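PDB 6UEH: Cow rumen GH26 endo-mannanase from Metagenome, which probably hydrolyses internal beta-1,4-linkages of mannans such as galactomannan, using a GH26 catalytic barrel that carries an accessory CBM6-like domain. Local coordinates for residues P23-Y28 / G34-K39. Numbering follows the deposited sequence.
Sequences PWTSVY and GMYSGK. With CA (calcium ion), chain B.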
loop_
_atom_site.group_PDB
_atom_site.type_symbol
_atom_site.label_atom_id
_atom_site.label_comp_id
_atom_site.label_asym_id
_atom_site.label_seq_id
_atom_site.Cartn_x
_atom_site.Cartn_y
_atom_site.Cartn_z
ATOM N N PRO A 23 20.445 -34.411 -16.002
ATOM C CA PRO A 23 20.796 -33.858 -14.688
ATOM C C PRO A 23 22.245 -33.384 -14.614
ATOM O O PRO A 23 23.136 -34.026 -15.173
ATOM C CB PRO A 23 20.568 -35.040 -13.733
ATOM C CG PRO A 23 19.624 -35.938 -14.455
ATOM C CD PRO A 23 19.983 -35.807 -15.904
ATOM N N TRP A 24 22.462 -32.265 -13.931
ATOM C CA TRP A 24 23.804 -31.762 -13.660
ATOM C C TRP A 24 24.278 -32.270 -12.304
ATOM O O TRP A 24 23.464 -32.516 -11.417
ATOM C CB TRP A 24 23.827 -30.230 -13.672
ATOM C CG TRP A 24 23.464 -29.611 -14.984
ATOM C CD1 TRP A 24 22.223 -29.551 -15.550
ATOM C CD2 TRP A 24 24.351 -28.943 -15.887
ATOM N NE1 TRP A 24 22.285 -28.895 -16.757
ATOM C CE2 TRP A 24 23.580 -28.511 -16.986
ATOM C CE3 TRP A 24 25.722 -28.671 -15.876
ATOM C CZ2 TRP A 24 24.138 -27.822 -18.063
ATOM C CZ3 TRP A 24 26.273 -27.984 -16.945
ATOM C CH2 TRP A 24 25.483 -27.570 -18.023
ATOM N N THR A 25 25.588 -32.421 -12.138
ATOM C CA THR A 25 26.132 -32.810 -10.841
ATOM C C THR A 25 27.119 -31.768 -10.316
ATOM O O THR A 25 27.556 -31.842 -9.171
ATOM C CB THR A 25 26.814 -34.182 -10.904
ATOM O OG1 THR A 25 27.849 -34.164 -11.895
ATOM C CG2 THR A 25 25.792 -35.256 -11.257
ATOM N N SER A 26 27.463 -30.801 -11.161
ATOM C CA SER A 26 28.222 -29.630 -10.732
ATOM C C SER A 26 28.025 -28.498 -11.735
ATOM O O SER A 26 27.618 -28.736 -12.873
ATOM C CB SER A 26 29.712 -29.956 -10.583
ATOM O OG SER A 26 30.308 -30.234 -11.834
ATOM N N VAL A 27 28.289 -27.267 -11.305
ATOM C CA VAL A 27 28.269 -26.138 -12.225
ATOM C C VAL A 27 29.605 -26.147 -12.949
ATOM O O VAL A 27 30.528 -25.404 -12.603
ATOM C CB VAL A 27 28.032 -24.797 -11.506
ATOM C CG1 VAL A 27 27.809 -23.679 -12.519
ATOM C CG2 VAL A 27 26.835 -24.910 -10.576
ATOM N N TYR A 28 29.689 -27.021 -13.947
ATOM C CA TYR A 28 30.939 -27.373 -14.609
ATOM C C TYR A 28 31.986 -27.826 -13.591
ATOM O O TYR A 28 31.910 -28.948 -13.090
ATOM C CB TYR A 28 31.431 -26.206 -15.467
ATOM C CG TYR A 28 30.493 -25.949 -16.627
ATOM C CD1 TYR A 28 30.560 -26.718 -17.780
ATOM C CD2 TYR A 28 29.514 -24.966 -16.552
ATOM C CE1 TYR A 28 29.694 -26.502 -18.836
ATOM C CE2 TYR A 28 28.644 -24.742 -17.603
ATOM C CZ TYR A 28 28.738 -25.512 -18.743
ATOM O OH TYR A 28 27.876 -25.293 -19.793
ATOM N N GLY A 34 27.309 -29.789 -0.197
ATOM C CA GLY A 34 26.230 -30.585 0.356
ATOM C C GLY A 34 25.832 -31.729 -0.556
ATOM O O GLY A 34 26.648 -32.241 -1.321
ATOM N N MET A 35 24.569 -32.131 -0.472
ATOM C CA MET A 35 24.071 -33.261 -1.246
ATOM C C MET A 35 22.753 -32.933 -1.933
ATOM O O MET A 35 21.782 -32.551 -1.278
ATOM C CB MET A 35 23.888 -34.482 -0.342
ATOM C CG MET A 35 23.288 -35.689 -1.045
ATOM S SD MET A 35 24.518 -36.682 -1.912
ATOM C CE MET A 35 23.527 -38.086 -2.405
ATOM N N TYR A 36 22.718 -33.084 -3.255
ATOM C CA TYR A 36 21.475 -32.909 -3.992
ATOM C C TYR A 36 20.592 -34.145 -3.854
ATOM O O TYR A 36 21.078 -35.242 -3.561
ATOM C CB TYR A 36 21.746 -32.614 -5.474
ATOM C CG TYR A 36 22.735 -33.549 -6.141
ATOM C CD1 TYR A 36 22.433 -34.892 -6.347
ATOM C CD2 TYR A 36 23.966 -33.080 -6.586
ATOM C CE1 TYR A 36 23.336 -35.745 -6.962
ATOM C CE2 TYR A 36 24.872 -33.924 -7.204
ATOM C CZ TYR A 36 24.553 -35.253 -7.389
ATOM O OH TYR A 36 25.454 -36.093 -8.003
ATOM N N SER A 37 19.294 -33.958 -4.054
ATOM C CA SER A 37 18.356 -35.067 -4.075
ATOM C C SER A 37 18.310 -35.662 -5.481
ATOM O O SER A 37 18.507 -34.953 -6.465
ATOM C CB SER A 37 16.964 -34.603 -3.633
ATOM O OG SER A 37 16.042 -35.676 -3.626
ATOM N N GLY A 38 18.063 -36.963 -5.575
ATOM C CA GLY A 38 17.977 -37.616 -6.868
ATOM C C GLY A 38 19.315 -37.721 -7.579
ATOM O O GLY A 38 20.362 -37.827 -6.939
ATOM N N LYS A 39 19.283 -37.680 -8.906
ATOM C CA LYS A 39 20.481 -37.916 -9.706
ATOM C C LYS A 39 21.324 -36.660 -9.895
ATOM O O LYS A 39 22.463 -36.732 -10.352
ATOM C CB LYS A 39 20.096 -38.492 -11.070
ATOM C CG LYS A 39 19.451 -39.866 -10.998
ATOM C CD LYS A 39 19.102 -40.389 -12.382
ATOM C CE LYS A 39 18.533 -41.798 -12.310
ATOM N NZ LYS A 39 18.166 -42.319 -13.656
HETATM CA CA CA B . 17.554 -33.159 -7.713
#
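Thr-25 meets the phenol end of Tyr-36 with its methyl rather than its hydroxyl: CG2 lies 3.4 Å from Tyr-36 OH, a van der Waals approach between an aliphatic carbon and a polar oxygen. CB of the same threonine follows at 3.7 Å from that OH. The torsions of Thr-25 set this up, since OG1 takes the place between backbone N and carbonyl carbon (chi1 57°) and CG2 swings anti to the carbonyl carbon. The Tyr-36 ring offers an edge to the threonine backbone, with CE2 3.9 Å from Thr-25 O, which lies near the ring plane. Thr-25 O also accepts a hydrogen bond from Lys-31 NZ. The Thr-25 methyl also reaches the Lys-39 backbone, 3.8 Å from its O. Farther along, Pro-23 packs its ring on the aliphatic root of Lys-39, CG to CB 4.3 Å, while the extended lysine chain carries its amine away. Both segments belong to the long loop between strands 10-13 and 42-44 of the CBM6-like beta-sandwich, about 41 Å from the centre of the chain (centre to centre). Within that loop the 34-39 segment supplies a calcium ligand, Ser-37 O at 2.4 Å, and Glu-13, Glu-15, Gly-40 and Asp-126 bind the same ion. Tyr-36, next in sequence to this ligand, also touches Asp-126, and its ring lies roughly between the calcium ion and Thr-25. On the 23-28 side, the Trp-24 side chain starts away from the 34-39 segment; its ring makes an edge-to-face contact with Tyr-43, and Trp-24 CZ3 sits 3.9 Å above the Tyr-28 ring plane, toward the rim.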